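Local coordinates for protein N-acetylgalactosaminyltransferase 7 (Homo sapiens, PDB 6IWR) that is a glycosyltransferase that pairs a GT-A type domain with a ricin-type beta-trefoil lectin domain, at residues Y291-W296 / A458-S463; K303-T308 / T462-L467. One frame throughout, in Å; residues are numbered along the deposited sequence.

How the contacts relate
Contacts 1 and 2 are neighbours, with centres about 4 Å apart. Their first segments lie on strands 292-296 and 302-306, which follow each other in the chain and form a two-stranded antiparallel sheet. Backbone bonds pair R293 with V305 and A295 with K303. Both second segments come from one loop, after helix 450-457 and before strand 471-474, and overlap at T462 and S463. Contact 1 uses the start of this loop and contact 2 its next residues. Y459 of contact 1 also hydrogen-bonds T308 of contact 2. Together the contacts lay the loop that leads toward the lectin domain along a small hairpin in the glycosyltransferase family 2 region.

Contact 1 (Y291-W296 / A458-S463); sequences YARGAW and AYDITS
R293 and D460 form the salt bridge of this contact. R293 NH2 faces both carboxylate oxygens, 2.7 Å from D460 OD1 and 2.8 Å from D460 OD2. The bond to OD2 is fairly straight, 159° at the hydrogen. It lies near the guanidinium plane and meets OD2 on its syn side, but 32° out of the carboxylate plane. Y459 OH sits over one guanidinium face, 3.8 Å from R293 NH2. Its own hydrogen bonds go to T308 and E311. R293 NE and NH1 bond the backbone oxygens of R323 and I457, which fixes the rotation of the guanidinium.

The apolar part centres on I461. I461 CD1 stands over the six-membered ring of W296, 3.5 Å from the centroid, a CH-pi contact. An extended chi2 of 170° carries CD1 out to that face. I461 CG1 packs on A295 CB at 3.8 Å. In the type I turn A458 to I461, D460 and I461 point toward the strand.

The contact is buried. Strands 292-296 and 302-306 form an antiparallel hairpin, and the turn after helix 450-457 packs on it. F450 and M454 of that helix pack on W296, whose ring also meets W298, Y361 and W413.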
loop_
_atom_site.group_PDB
_atom_site.type_symbol
_atom_site.label_atom_id
_atom_site.label_comp_id
_atom_site.label_asym_id
_atom_site.label_seq_id
_atom_site.Cartn_x
_atom_site.Cartn_y
_atom_site.Cartn_z
ATOM N N TYR A 291 -17.571 -19.235 -14.979
ATOM C CA TYR A 291 -16.492 -19.888 -15.703
ATOM C C TYR A 291 -15.638 -18.839 -16.403
ATOM O O TYR A 291 -16.152 -17.977 -17.121
ATOM C CB TYR A 291 -17.039 -20.910 -16.699
ATOM C CG TYR A 291 -17.830 -22.026 -16.038
ATOM C CD1 TYR A 291 -17.701 -22.287 -14.683
ATOM C CD2 TYR A 291 -18.714 -22.814 -16.775
ATOM C CE1 TYR A 291 -18.434 -23.293 -14.081
ATOM C CE2 TYR A 291 -19.452 -23.830 -16.181
ATOM C CZ TYR A 291 -19.305 -24.069 -14.836
ATOM O OH TYR A 291 -20.042 -25.063 -14.218
ATOM N N ALA A 292 -14.334 -18.911 -16.179
ATOM C CA ALA A 292 -13.367 -18.070 -16.851
ATOM C C ALA A 292 -12.369 -18.966 -17.556
ATOM O O ALA A 292 -12.179 -20.129 -17.196
ATOM C CB ALA A 292 -12.664 -17.140 -15.857
ATOM N N ARG A 293 -11.735 -18.433 -18.587
ATOM C CA ARG A 293 -10.579 -19.110 -19.135
ATOM C C ARG A 293 -9.351 -18.246 -18.842
ATOM O O ARG A 293 -9.471 -17.049 -18.548
ATOM C CB ARG A 293 -10.795 -19.450 -20.634
ATOM C CG ARG A 293 -11.286 -18.297 -21.463
ATOM C CD ARG A 293 -12.112 -18.670 -22.687
ATOM N NE ARG A 293 -11.576 -19.790 -23.439
ATOM C CZ ARG A 293 -10.974 -19.714 -24.624
ATOM N NH1 ARG A 293 -10.570 -20.832 -25.217
ATOM N NH2 ARG A 293 -10.776 -18.549 -25.219
ATOM N N GLY A 294 -8.178 -18.882 -18.828
ATOM C CA GLY A 294 -6.938 -18.189 -18.500
ATOM C C GLY A 294 -6.356 -17.469 -19.709
ATOM O O GLY A 294 -6.398 -17.973 -20.838
ATOM N N ALA A 295 -5.782 -16.300 -19.451
ATOM C CA ALA A 295 -5.328 -15.400 -20.497
ATOM C C ALA A 295 -4.145 -14.596 -19.955
ATOM O O ALA A 295 -3.573 -14.926 -18.911
ATOM C CB ALA A 295 -6.491 -14.516 -20.974
ATOM N N TRP A 296 -3.793 -13.525 -20.665
ATOM C CA TRP A 296 -2.659 -12.685 -20.321
ATOM C C TRP A 296 -2.791 -11.394 -21.109
ATOM O O TRP A 296 -3.476 -11.350 -22.129
ATOM C CB TRP A 296 -1.338 -13.384 -20.648
ATOM C CG TRP A 296 -1.267 -13.746 -22.085
ATOM C CD1 TRP A 296 -0.832 -12.952 -23.103
ATOM C CD2 TRP A 296 -1.677 -14.982 -22.684
ATOM N NE1 TRP A 296 -0.938 -13.613 -24.302
ATOM C CE2 TRP A 296 -1.453 -14.864 -24.078
ATOM C CE3 TRP A 296 -2.205 -16.175 -22.181
ATOM C CZ2 TRP A 296 -1.747 -15.892 -24.978
ATOM C CZ3 TRP A 296 -2.493 -17.201 -23.069
ATOM C CH2 TRP A 296 -2.259 -17.051 -24.458
ATOM N N ALA A 458 -6.930 -19.037 -28.844
ATOM C CA ALA A 458 -6.903 -17.883 -27.934
ATOM C C ALA A 458 -7.533 -16.633 -28.560
ATOM O O ALA A 458 -7.231 -15.497 -28.182
ATOM C CB ALA A 458 -5.483 -17.580 -27.468
ATOM N N TYR A 459 -8.476 -16.865 -29.476
ATOM C CA TYR A 459 -9.196 -15.891 -30.294
ATOM C C TYR A 459 -9.909 -14.791 -29.502
ATOM O O TYR A 459 -10.395 -13.844 -30.121
ATOM C CB TYR A 459 -10.215 -16.661 -31.145
ATOM C CG TYR A 459 -11.100 -17.497 -30.246
ATOM C CD1 TYR A 459 -12.153 -16.915 -29.557
ATOM C CD2 TYR A 459 -10.848 -18.852 -30.031
ATOM C CE1 TYR A 459 -12.948 -17.646 -28.721
ATOM C CE2 TYR A 459 -11.646 -19.592 -29.189
ATOM C CZ TYR A 459 -12.695 -18.979 -28.527
ATOM O OH TYR A 459 -13.510 -19.692 -27.664
ATOM N N ASP A 460 -10.005 -14.878 -28.171
ATOM C CA ASP A 460 -10.721 -13.840 -27.422
ATOM C C ASP A 460 -9.819 -12.865 -26.678
ATOM O O ASP A 460 -10.326 -11.854 -26.173
ATOM C CB ASP A 460 -11.705 -14.440 -26.403
ATOM C CG ASP A 460 -11.116 -15.589 -25.621
ATOM O OD1 ASP A 460 -10.045 -16.074 -26.032
ATOM O OD2 ASP A 460 -11.726 -16.028 -24.616
ATOM N N ILE A 461 -8.510 -13.106 -26.615
ATOM C CA ILE A 461 -7.676 -12.290 -25.740
ATOM C C ILE A 461 -7.601 -10.846 -26.232
ATOM O O ILE A 461 -7.770 -9.901 -25.450
ATOM C CB ILE A 461 -6.278 -12.902 -25.601
ATOM C CG1 ILE A 461 -6.378 -14.155 -24.741
ATOM C CG2 ILE A 461 -5.299 -11.843 -25.067
ATOM C CD1 ILE A 461 -5.121 -14.977 -24.711
ATOM N N THR A 462 -7.314 -10.640 -27.522
ATOM C CA THR A 462 -7.132 -9.260 -27.968
ATOM C C THR A 462 -8.412 -8.460 -27.847
ATOM O O THR A 462 -8.372 -7.226 -27.881
ATOM C CB THR A 462 -6.648 -9.190 -29.399
ATOM O OG1 THR A 462 -7.663 -9.728 -30.261
ATOM C CG2 THR A 462 -5.353 -9.970 -29.545
ATOM N N SER A 463 -9.541 -9.135 -27.679
ATOM C CA SER A 463 -10.782 -8.426 -27.427
ATOM C C SER A 463 -10.881 -7.933 -25.985
ATOM O O SER A 463 -11.702 -7.064 -25.696
ATOM C CB SER A 463 -11.953 -9.326 -27.810
ATOM O OG SER A 463 -12.789 -9.584 -26.715
#

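Contact 2 (K303-T308 / T462-L467); sequences KRVPLT and TSHYPL
The side chain of K303 lies across one face of the Y465 ring. K303 CG is 3.9 Å from the Y465 ring centroid and 28° off the normal, a CH-pi contact. The methylenes are spread over the phenol end. K303 CB is 3.6 Å from Y465 CE2, and K303 CE is 3.8 Å from Y465 CE1. A bend at chi2, -73°, keeps the chain running over the ring instead of straight away from the strand. The carbon stem makes this contact, and the ammonium group lies beyond it.

A second CH-pi contact joins V305 to H464. V305 CG1 stands over one face of the H464 imidazole, 4.0 Å from its centroid and offset toward the rim. The same methyl reaches the edge of the other ring, with V305 CG1 4.2 Å from Y465 CE2. One branch of valine therefore fills the angle between two aromatic side chains, touching one by its face and the other by its edge.

P306 adds plain van der Waals packing. P306 CD is 3.9 Å from H464 CE1 and meets the imidazole obliquely.

Y465 O accepts a hydrogen bond from W298 NE1, in the turn that links strands 292-296 and 302-306, a polar tie between loop and hairpin.

No hydrogen bond or salt bridge joins the two segments. The chemistry is that of aliphatic carbons against aromatic rings at the protein surface. Such contacts depend on shape and are only loosely directional. Between these two segments the contact is packing alone; a polar tie comes from W298, and an ion pair is made a few residues earlier by D460.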
loop_
_atom_site.group_PDB
_atom_site.type_symbol
_atom_site.label_atom_id
_atom_site.label_comp_id
_atom_site.label_asym_id
_atom_site.label_seq_id
_atom_site.Cartn_x
_atom_site.Cartn_y
_atom_site.Cartn_z
ATOM N N LYS A 303 -4.207 -13.051 -16.550
ATOM C CA LYS A 303 -5.520 -12.415 -16.627
ATOM C C LYS A 303 -6.581 -13.495 -16.830
ATOM O O LYS A 303 -6.294 -14.587 -17.339
ATOM C CB LYS A 303 -5.613 -11.405 -17.790
ATOM C CG LYS A 303 -4.675 -10.202 -17.744
ATOM C CD LYS A 303 -5.063 -9.175 -16.694
ATOM C CE LYS A 303 -4.058 -8.015 -16.663
ATOM N NZ LYS A 303 -4.281 -7.076 -15.505
ATOM N N ARG A 304 -7.823 -13.192 -16.449
ATOM C CA ARG A 304 -8.916 -14.142 -16.642
ATOM C C ARG A 304 -10.035 -13.502 -17.456
ATOM O O ARG A 304 -10.375 -12.335 -17.253
ATOM C CB ARG A 304 -9.453 -14.662 -15.297
ATOM C CG ARG A 304 -8.427 -15.480 -14.512
ATOM C CD ARG A 304 -8.889 -15.749 -13.068
ATOM N NE ARG A 304 -9.871 -16.838 -12.978
ATOM C CZ ARG A 304 -11.160 -16.683 -12.675
ATOM N NH1 ARG A 304 -11.644 -15.466 -12.417
ATOM N NH2 ARG A 304 -11.964 -17.743 -12.626
ATOM N N VAL A 305 -10.604 -14.260 -18.386
ATOM C CA VAL A 305 -11.682 -13.705 -19.199
ATOM C C VAL A 305 -12.848 -14.683 -19.185
ATOM O O VAL A 305 -12.651 -15.892 -19.009
ATOM C CB VAL A 305 -11.225 -13.400 -20.636
ATOM C CG1 VAL A 305 -10.010 -12.467 -20.640
ATOM C CG2 VAL A 305 -10.961 -14.702 -21.393
ATOM N N PRO A 306 -14.073 -14.213 -19.360
ATOM C CA PRO A 306 -15.223 -15.121 -19.257
ATOM C C PRO A 306 -15.182 -16.195 -20.333
ATOM O O PRO A 306 -14.626 -16.002 -21.419
ATOM C CB PRO A 306 -16.421 -14.187 -19.443
ATOM C CG PRO A 306 -15.864 -13.037 -20.232
ATOM C CD PRO A 306 -14.466 -12.847 -19.732
ATOM N N LEU A 307 -15.782 -17.344 -20.019
ATOM C CA LEU A 307 -15.921 -18.408 -21.011
ATOM C C LEU A 307 -16.757 -17.917 -22.192
ATOM O O LEU A 307 -17.762 -17.228 -22.019
ATOM C CB LEU A 307 -16.552 -19.651 -20.378
ATOM C CG LEU A 307 -16.732 -20.860 -21.297
ATOM C CD1 LEU A 307 -15.408 -21.434 -21.713
ATOM C CD2 LEU A 307 -17.549 -21.905 -20.587
ATOM N N THR A 308 -16.345 -18.275 -23.381
ATOM C CA THR A 308 -16.910 -17.653 -24.565
ATOM C C THR A 308 -18.115 -18.422 -25.082
ATOM O O THR A 308 -18.290 -19.611 -24.791
ATOM C CB THR A 308 -15.874 -17.609 -25.662
ATOM O OG1 THR A 308 -15.539 -18.966 -25.972
ATOM C CG2 THR A 308 -14.648 -16.843 -25.234
ATOM N N THR A 462 -7.314 -10.640 -27.522
ATOM C CA THR A 462 -7.132 -9.260 -27.968
ATOM C C THR A 462 -8.412 -8.460 -27.847
ATOM O O THR A 462 -8.372 -7.226 -27.881
ATOM C CB THR A 462 -6.648 -9.190 -29.399
ATOM O OG1 THR A 462 -7.663 -9.728 -30.261
ATOM C CG2 THR A 462 -5.353 -9.970 -29.545
ATOM N N SER A 463 -9.541 -9.135 -27.679
ATOM C CA SER A 463 -10.782 -8.426 -27.427
ATOM C C SER A 463 -10.881 -7.933 -25.985
ATOM O O SER A 463 -11.702 -7.064 -25.696
ATOM C CB SER A 463 -11.953 -9.326 -27.810
ATOM O OG SER A 463 -12.789 -9.584 -26.715
ATOM N N HIS A 464 -10.034 -8.417 -25.084
ATOM C CA HIS A 464 -9.995 -7.898 -23.720
ATOM C C HIS A 464 -8.709 -7.159 -23.393
ATOM O O HIS A 464 -8.723 -6.258 -22.548
ATOM C CB HIS A 464 -10.165 -9.030 -22.693
ATOM C CG HIS A 464 -11.517 -9.669 -22.709
ATOM N ND1 HIS A 464 -12.565 -9.208 -21.945
ATOM C CD2 HIS A 464 -11.990 -10.741 -23.386
ATOM C CE1 HIS A 464 -13.629 -9.963 -22.156
ATOM N NE2 HIS A 464 -13.305 -10.899 -23.027
ATOM N N TYR A 465 -7.596 -7.551 -24.014
ATOM C CA TYR A 465 -6.302 -6.886 -23.869
ATOM C C TYR A 465 -5.791 -6.650 -25.285
ATOM O O TYR A 465 -5.125 -7.513 -25.879
ATOM C CB TYR A 465 -5.362 -7.719 -22.995
ATOM C CG TYR A 465 -5.992 -7.963 -21.646
ATOM C CD1 TYR A 465 -5.915 -7.011 -20.659
ATOM C CD2 TYR A 465 -6.727 -9.106 -21.395
ATOM C CE1 TYR A 465 -6.519 -7.188 -19.438
ATOM C CE2 TYR A 465 -7.336 -9.314 -20.159
ATOM C CZ TYR A 465 -7.231 -8.341 -19.180
ATOM O OH TYR A 465 -7.833 -8.501 -17.932
ATOM N N PRO A 466 -6.133 -5.494 -25.873
ATOM C CA PRO A 466 -5.764 -5.213 -27.274
ATOM C C PRO A 466 -4.258 -5.208 -27.486
ATOM O O PRO A 466 -3.475 -4.952 -26.571
ATOM C CB PRO A 466 -6.349 -3.821 -27.526
ATOM C CG PRO A 466 -7.395 -3.624 -26.454
ATOM C CD PRO A 466 -7.000 -4.460 -25.280
ATOM N N LEU A 467 -3.855 -5.489 -28.716
ATOM C CA LEU A 467 -2.446 -5.397 -29.072
ATOM C C LEU A 467 -1.952 -3.971 -28.838
ATOM O O LEU A 467 -2.636 -3.019 -29.229
ATOM C CB LEU A 467 -2.245 -5.781 -30.530
ATOM C CG LEU A 467 -1.987 -7.257 -30.867
ATOM C CD1 LEU A 467 -2.332 -8.153 -29.667
ATOM C CD2 LEU A 467 -2.706 -7.698 -32.154
#